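PDB 6AGI: calcium uptake protein 3, mitochondrial from Homo sapiens, which senses matrix calcium through its EF-hands and, as a disulfide-linked heterodimer with MICU1, regulates the mitochondrial calcium uniporter channel in the central nervous system and skeletal muscle. Local coordinates for residues N119-F127 against F216-F227. Numbering follows the deposited sequence.
With CA (calcium ion), chain F.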
ATOM      1  N   ASN B 119       6.812   0.110 -26.489  1.00 36.90           N
ATOM      2  CA  ASN B 119       5.982   0.570 -27.602  1.00 33.94           C
ATOM      3  C   ASN B 119       4.542   0.882 -27.206  1.00 28.72           C
ATOM      4  O   ASN B 119       3.778   1.288 -28.077  1.00 36.86           O
ATOM      5  CB  ASN B 119       5.960  -0.474 -28.714  1.00 31.21           C
ATOM      6  CG  ASN B 119       5.369  -1.784 -28.251  1.00 53.60           C
ATOM      7  OD1 ASN B 119       4.945  -1.913 -27.094  1.00 43.28           O
ATOM      8  ND2 ASN B 119       5.324  -2.763 -29.149  1.00 56.07           N
ATOM      9  N   GLU B 120       4.131   0.644 -25.961  1.00 27.46           N
ATOM     10  CA  GLU B 120       2.772   0.902 -25.494  1.00 40.40           C
ATOM     11  C   GLU B 120       1.734  -0.043 -26.081  1.00 43.78           C
ATOM     12  O   GLU B 120       0.535   0.262 -26.070  1.00 54.50           O
ATOM     13  CB  GLU B 120       2.378   2.351 -25.745  1.00 57.12           C
ATOM     14  CG  GLU B 120       2.919   3.180 -24.660  1.00 77.59           C
ATOM     15  CD  GLU B 120       3.297   4.521 -25.140  1.00 96.96           C
ATOM     16  OE1 GLU B 120       3.002   4.846 -26.311  1.00101.55           O
ATOM     17  OE2 GLU B 120       3.974   5.208 -24.360  1.00111.33           O
ATOM     18  N   MET B 121       2.157  -1.183 -26.602  1.00 42.19           N
ATOM     19  CA  MET B 121       1.233  -2.283 -26.816  1.00 42.53           C
ATOM     20  C   MET B 121       1.825  -3.494 -26.104  1.00 39.96           C
ATOM     21  O   MET B 121       2.994  -3.493 -25.715  1.00 33.14           O
ATOM     22  CB  MET B 121       0.957  -2.606 -28.320  1.00 42.98           C
ATOM     23  CG  MET B 121       0.713  -1.439 -29.319  1.00 34.17           C
ATOM     24  SD  MET B 121      -0.798  -0.483 -28.945  1.00 30.79           S
ATOM     25  CE  MET B 121      -1.908  -0.923 -30.287  1.00 42.42           C
ATOM     26  N   VAL B 122       1.010  -4.530 -25.932  1.00 39.49           N
ATOM     27  CA  VAL B 122       1.443  -5.772 -25.309  1.00 30.63           C
ATOM     28  C   VAL B 122       1.201  -6.879 -26.328  1.00 25.98           C
ATOM     29  O   VAL B 122       0.061  -7.117 -26.742  1.00 20.96           O
ATOM     30  CB  VAL B 122       0.730  -6.042 -23.974  1.00 32.65           C
ATOM     31  CG1 VAL B 122       1.031  -7.429 -23.471  1.00 28.69           C
ATOM     32  CG2 VAL B 122       1.215  -5.068 -22.939  1.00 16.78           C
ATOM     33  N   ASP B 123       2.293  -7.477 -26.805  1.00 53.34           N
ATOM     34  CA  ASP B 123       2.285  -8.657 -27.665  1.00 57.98           C
ATOM     35  C   ASP B 123       1.665  -9.840 -26.937  1.00 52.51           C
ATOM     36  O   ASP B 123       1.612  -9.889 -25.707  1.00 50.29           O
ATOM     37  CB  ASP B 123       3.710  -9.062 -28.035  1.00 67.46           C
ATOM     38  CG  ASP B 123       4.557  -7.897 -28.483  1.00 88.57           C
ATOM     39  OD1 ASP B 123       4.020  -6.773 -28.612  1.00 92.51           O
ATOM     40  OD2 ASP B 123       5.779  -8.103 -28.642  1.00 96.79           O
ATOM     41  N   LYS B 124       1.238 -10.830 -27.715  1.00 46.82           N
ATOM     42  CA  LYS B 124       0.988 -12.148 -27.142  1.00 43.03           C
ATOM     43  C   LYS B 124       2.235 -12.691 -26.447  1.00 44.05           C
ATOM     44  O   LYS B 124       2.129 -13.416 -25.454  1.00 46.01           O
ATOM     45  CB  LYS B 124       0.519 -13.118 -28.230  1.00 35.94           C
ATOM     46  CG  LYS B 124       0.068 -14.496 -27.732  1.00 42.82           C
ATOM     47  CD  LYS B 124      -0.461 -15.285 -28.922  1.00 48.73           C
ATOM     48  CE  LYS B 124      -0.631 -16.775 -28.669  1.00 49.94           C
ATOM     49  NZ  LYS B 124      -1.287 -17.367 -29.883  1.00 58.04           N
ATOM     50  N   LYS B 125       3.425 -12.350 -26.952  1.00 52.25           N
ATOM     51  CA  LYS B 125       4.652 -12.962 -26.457  1.00 45.50           C
ATOM     52  C   LYS B 125       5.095 -12.304 -25.157  1.00 54.02           C
ATOM     53  O   LYS B 125       5.457 -13.003 -24.188  1.00 63.67           O
ATOM     54  CB  LYS B 125       5.735 -12.841 -27.544  1.00 54.49           C
ATOM     55  CG  LYS B 125       7.131 -13.320 -27.179  1.00 67.60           C
ATOM     56  CD  LYS B 125       8.182 -12.250 -27.490  1.00 80.82           C
ATOM     57  CE  LYS B 125       8.475 -11.344 -26.307  1.00 85.80           C
ATOM     58  NZ  LYS B 125       9.113 -10.050 -26.716  1.00 84.05           N
ATOM     59  N   GLU B 126       4.929 -10.974 -25.082  1.00 50.24           N
ATOM     60  CA  GLU B 126       5.011 -10.270 -23.804  1.00 46.73           C
ATOM     61  C   GLU B 126       4.055 -10.860 -22.776  1.00 38.65           C
ATOM     62  O   GLU B 126       4.450 -11.182 -21.650  1.00 31.23           O
ATOM     63  CB  GLU B 126       4.710  -8.784 -23.988  1.00 31.36           C
ATOM     64  CG  GLU B 126       5.917  -7.966 -24.324  1.00 40.07           C
ATOM     65  CD  GLU B 126       5.564  -6.545 -24.692  1.00 49.98           C
ATOM     66  OE1 GLU B 126       4.519  -6.331 -25.327  1.00 51.78           O
ATOM     67  OE2 GLU B 126       6.324  -5.632 -24.310  1.00 56.25           O
ATOM     68  N   PHE B 127       2.789 -11.005 -23.155  1.00 27.32           N
ATOM     69  CA  PHE B 127       1.810 -11.546 -22.230  1.00 36.59           C
ATOM     70  C   PHE B 127       2.184 -12.948 -21.783  1.00 36.55           C
ATOM     71  O   PHE B 127       1.848 -13.337 -20.668  1.00 41.70           O
ATOM     72  CB  PHE B 127       0.408 -11.515 -22.850  1.00 23.85           C
ATOM     73  CG  PHE B 127      -0.677 -11.861 -21.880  1.00 28.14           C
ATOM     74  CD1 PHE B 127      -1.093 -13.172 -21.699  1.00 26.63           C
ATOM     75  CD2 PHE B 127      -1.242 -10.871 -21.093  1.00 40.41           C
ATOM     76  CE1 PHE B 127      -2.092 -13.477 -20.792  1.00 20.13           C
ATOM     77  CE2 PHE B 127      -2.223 -11.172 -20.162  1.00 37.66           C
ATOM     78  CZ  PHE B 127      -2.651 -12.477 -20.018  1.00 39.66           C
ATOM     79  N   PHE B 216      -7.604 -11.539 -26.338  1.00 40.62           N
ATOM     80  CA  PHE B 216      -6.643 -10.429 -26.350  1.00 20.54           C
ATOM     81  C   PHE B 216      -5.948 -10.287 -27.692  1.00 30.74           C
ATOM     82  O   PHE B 216      -5.872  -9.181 -28.240  1.00 47.40           O
ATOM     83  CB  PHE B 216      -5.591 -10.620 -25.256  1.00 19.38           C
ATOM     84  CG  PHE B 216      -6.075 -10.259 -23.882  1.00 18.13           C
ATOM     85  CD1 PHE B 216      -7.107  -9.343 -23.707  1.00 25.88           C
ATOM     86  CD2 PHE B 216      -5.509 -10.835 -22.766  1.00 18.04           C
ATOM     87  CE1 PHE B 216      -7.551  -9.000 -22.428  1.00 27.17           C
ATOM     88  CE2 PHE B 216      -5.952 -10.510 -21.493  1.00 20.87           C
ATOM     89  CZ  PHE B 216      -6.970  -9.582 -21.321  1.00 27.67           C
ATOM     90  N   PHE B 217      -5.401 -11.386 -28.223  1.00 26.95           N
ATOM     91  CA  PHE B 217      -4.545 -11.317 -29.402  1.00 26.26           C
ATOM     92  C   PHE B 217      -5.116 -12.051 -30.608  1.00 34.94           C
ATOM     93  O   PHE B 217      -4.372 -12.327 -31.556  1.00 38.25           O
ATOM     94  CB  PHE B 217      -3.162 -11.858 -29.076  1.00 25.28           C
ATOM     95  CG  PHE B 217      -2.668 -11.429 -27.737  1.00 38.35           C
ATOM     96  CD1 PHE B 217      -2.203 -10.134 -27.538  1.00 46.98           C
ATOM     97  CD2 PHE B 217      -2.686 -12.301 -26.665  1.00 26.84           C
ATOM     98  CE1 PHE B 217      -1.757  -9.723 -26.298  1.00 23.59           C
ATOM     99  CE2 PHE B 217      -2.251 -11.887 -25.431  1.00 30.69           C
ATOM    100  CZ  PHE B 217      -1.789 -10.590 -25.251  1.00 22.86           C
ATOM    101  N   GLY B 218      -6.401 -12.392 -30.600  1.00 32.70           N
ATOM    102  CA  GLY B 218      -7.003 -12.984 -31.772  1.00 28.81           C
ATOM    103  C   GLY B 218      -6.652 -14.446 -31.945  1.00 36.06           C
ATOM    104  O   GLY B 218      -5.881 -15.042 -31.186  1.00 51.77           O
ATOM    105  N   LYS B 219      -7.231 -15.030 -32.998  1.00 37.79           N
ATOM    106  CA  LYS B 219      -7.075 -16.459 -33.239  1.00 34.91           C
ATOM    107  C   LYS B 219      -5.700 -16.779 -33.805  1.00 46.21           C
ATOM    108  O   LYS B 219      -5.194 -17.891 -33.609  1.00 51.17           O
ATOM    109  CB  LYS B 219      -8.166 -16.964 -34.185  1.00 43.75           C
ATOM    110  CG  LYS B 219      -9.511 -17.265 -33.527  1.00 55.48           C
ATOM    111  CD  LYS B 219     -10.321 -15.984 -33.257  1.00 65.08           C
ATOM    112  CE  LYS B 219     -11.758 -16.289 -32.822  1.00 71.05           C
ATOM    113  NZ  LYS B 219     -12.487 -15.053 -32.387  1.00 68.36           N
ATOM    114  N   LYS B 220      -5.081 -15.834 -34.511  1.00 47.84           N
ATOM    115  CA  LYS B 220      -3.731 -16.045 -35.019  1.00 48.22           C
ATOM    116  C   LYS B 220      -2.653 -15.587 -34.041  1.00 51.45           C
ATOM    117  O   LYS B 220      -1.476 -15.917 -34.236  1.00 52.87           O
ATOM    118  CB  LYS B 220      -3.536 -15.325 -36.358  1.00 46.54           C
ATOM    119  CG  LYS B 220      -4.557 -15.675 -37.428  1.00 53.37           C
ATOM    120  CD  LYS B 220      -5.339 -14.442 -37.945  1.00 70.42           C
ATOM    121  CE  LYS B 220      -4.551 -13.498 -38.887  1.00 68.72           C
ATOM    122  NZ  LYS B 220      -5.404 -12.295 -39.315  1.00 52.83           N
ATOM    123  N   GLY B 221      -3.022 -14.841 -32.998  1.00 45.52           N
ATOM    124  CA  GLY B 221      -2.042 -14.354 -32.043  1.00 46.41           C
ATOM    125  C   GLY B 221      -1.223 -13.150 -32.479  1.00 44.15           C
ATOM    126  O   GLY B 221      -0.145 -12.914 -31.929  1.00 43.11           O
ATOM    127  N   LYS B 222      -1.700 -12.371 -33.446  1.00 47.71           N
ATOM    128  CA  LYS B 222      -0.930 -11.243 -33.943  1.00 55.71           C
ATOM    129  C   LYS B 222      -1.526  -9.886 -33.585  1.00 51.27           C
ATOM    130  O   LYS B 222      -0.942  -8.860 -33.950  1.00 60.21           O
ATOM    131  CB  LYS B 222      -0.756 -11.356 -35.470  1.00 62.02           C
ATOM    132  CG  LYS B 222      -0.047 -12.634 -35.936  1.00 62.41           C
ATOM    133  CD  LYS B 222       1.439 -12.605 -35.569  1.00 70.96           C
ATOM    134  CE  LYS B 222       2.174 -13.873 -36.015  1.00 77.47           C
ATOM    135  NZ  LYS B 222       3.639 -13.809 -35.738  1.00 77.38           N
ATOM    136  N   ALA B 223      -2.661  -9.837 -32.886  1.00 46.47           N
ATOM    137  CA  ALA B 223      -3.198  -8.559 -32.436  1.00 43.03           C
ATOM    138  C   ALA B 223      -2.446  -8.072 -31.197  1.00 38.38           C
ATOM    139  O   ALA B 223      -1.873  -8.865 -30.441  1.00 32.22           O
ATOM    140  CB  ALA B 223      -4.690  -8.674 -32.125  1.00 25.83           C
ATOM    141  N   GLU B 224      -2.525  -6.760 -30.940  1.00 29.06           N
ATOM    142  CA  GLU B 224      -1.829  -6.189 -29.796  1.00 35.64           C
ATOM    143  C   GLU B 224      -2.773  -5.349 -28.950  1.00 31.03           C
ATOM    144  O   GLU B 224      -3.820  -4.887 -29.416  1.00 23.22           O
ATOM    145  CB  GLU B 224      -0.631  -5.320 -30.224  1.00 42.69           C
ATOM    146  CG  GLU B 224       0.443  -6.032 -31.034  1.00 56.92           C
ATOM    147  CD  GLU B 224       0.580  -5.437 -32.429  1.00 84.09           C
ATOM    148  OE1 GLU B 224       0.086  -4.299 -32.644  1.00 92.03           O
ATOM    149  OE2 GLU B 224       1.182  -6.104 -33.305  1.00 94.46           O
ATOM    150  N   LEU B 225      -2.376  -5.181 -27.678  1.00 39.43           N
ATOM    151  CA  LEU B 225      -3.193  -4.592 -26.622  1.00 22.06           C
ATOM    152  C   LEU B 225      -2.605  -3.253 -26.200  1.00 31.44           C
ATOM    153  O   LEU B 225      -1.454  -3.197 -25.749  1.00 38.35           O
ATOM    154  CB  LEU B 225      -3.255  -5.518 -25.417  1.00 21.25           C
ATOM    155  CG  LEU B 225      -4.359  -6.551 -25.281  1.00 26.61           C
ATOM    156  CD1 LEU B 225      -4.220  -7.169 -23.887  1.00 19.41           C
ATOM    157  CD2 LEU B 225      -5.712  -5.885 -25.435  1.00 22.34           C
ATOM    158  N   ASN B 226      -3.383  -2.181 -26.336  1.00 25.10           N
ATOM    159  CA  ASN B 226      -2.966  -0.879 -25.831  1.00 38.94           C
ATOM    160  C   ASN B 226      -3.437  -0.723 -24.379  1.00 28.96           C
ATOM    161  O   ASN B 226      -4.169  -1.565 -23.844  1.00 26.37           O
ATOM    162  CB  ASN B 226      -3.510   0.242 -26.719  1.00 52.16           C
ATOM    163  CG  ASN B 226      -5.038   0.363 -26.653  1.00 53.05           C
ATOM    164  OD1 ASN B 226      -5.727  -0.484 -26.083  1.00 59.93           O
ATOM    165  ND2 ASN B 226      -5.566   1.399 -27.273  1.00 52.99           N
ATOM    166  N   PHE B 227      -3.036   0.377 -23.734  1.00 27.70           N
ATOM    167  CA  PHE B 227      -3.415   0.588 -22.338  1.00 33.63           C
ATOM    168  C   PHE B 227      -4.930   0.687 -22.163  1.00 35.30           C
ATOM    169  O   PHE B 227      -5.483   0.247 -21.145  1.00 30.09           O
ATOM    170  CB  PHE B 227      -2.771   1.858 -21.804  1.00 29.24           C
ATOM    171  CG  PHE B 227      -3.168   2.163 -20.409  1.00 26.93           C
ATOM    172  CD1 PHE B 227      -3.160   1.170 -19.429  1.00 19.11           C
ATOM    173  CD2 PHE B 227      -3.618   3.439 -20.083  1.00 18.49           C
ATOM    174  CE1 PHE B 227      -3.563   1.467 -18.125  1.00 19.40           C
ATOM    175  CE2 PHE B 227      -4.025   3.747 -18.793  1.00 17.56           C
ATOM    176  CZ  PHE B 227      -3.998   2.768 -17.810  1.00 27.14           C
TER
HETATM  177 CA    CA F 601       5.262  -4.283 -26.502  1.00 64.95          CA
HETATM  178  O   HOH W   1       0.211 -10.389 -30.292  1.00 22.20           O
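F216 turns the edge of its ring toward the face of F127 in an offset edge-to-face pair, centroids 5.6 Å apart and planes at 67°. Next to it, the F217 ring packs against the first turn of helix 124-138: K124 CA stands 3.5 Å from the centroid of the F217 ring, almost exactly on the ring normal, a CH-pi contact, while F216 CB covers the opposite face. At the F217 rim, CE1 comes near V122 O. With CG anti to the backbone N (chi1 -171°), F127 carries its ring to F216, while F127 CB packs on F217 CZ; large flat phenylalanines suit this buried cluster. G221 has positive phi, which favours glycine, and with no side chain its CA lies 3.6 Å from K124 CD, the lysine chain extended across the turn. A water joins the segments here, donating to G221 O and A223 O and taking up the amide of K124, the first residue of the helix, for which the D123 side chain makes no capping bond. E224 sets its CB against that of M121. L225 then pairs with V122 as a single antiparallel, hydrogen-bonded bridge: V122 N gives to L225 O at 2.8 Å, and L225 N to V122 O at 3.3 Å. Both side chains are apolar and buried, V122 also touching F111 and F114 of helix 104-114. Paired EF-hands couple their loops by a short antiparallel bridge of this kind; here the loop between helices 211-217 and 227-250, not an annotated EF-hand, appears to take the partner's place beside EF-hand 1. The adjoining M121 O binds calcium with N119 OD1 and both carboxylate oxygens of E126, D115 and D117 completing the site. E126 OE1 also accepts from D123 N through its anti lone pair, linking the N-cap residue to a calcium ligand. At N226, whose OD1 caps D229 N, the CB meets M121 SD at 3.6 Å.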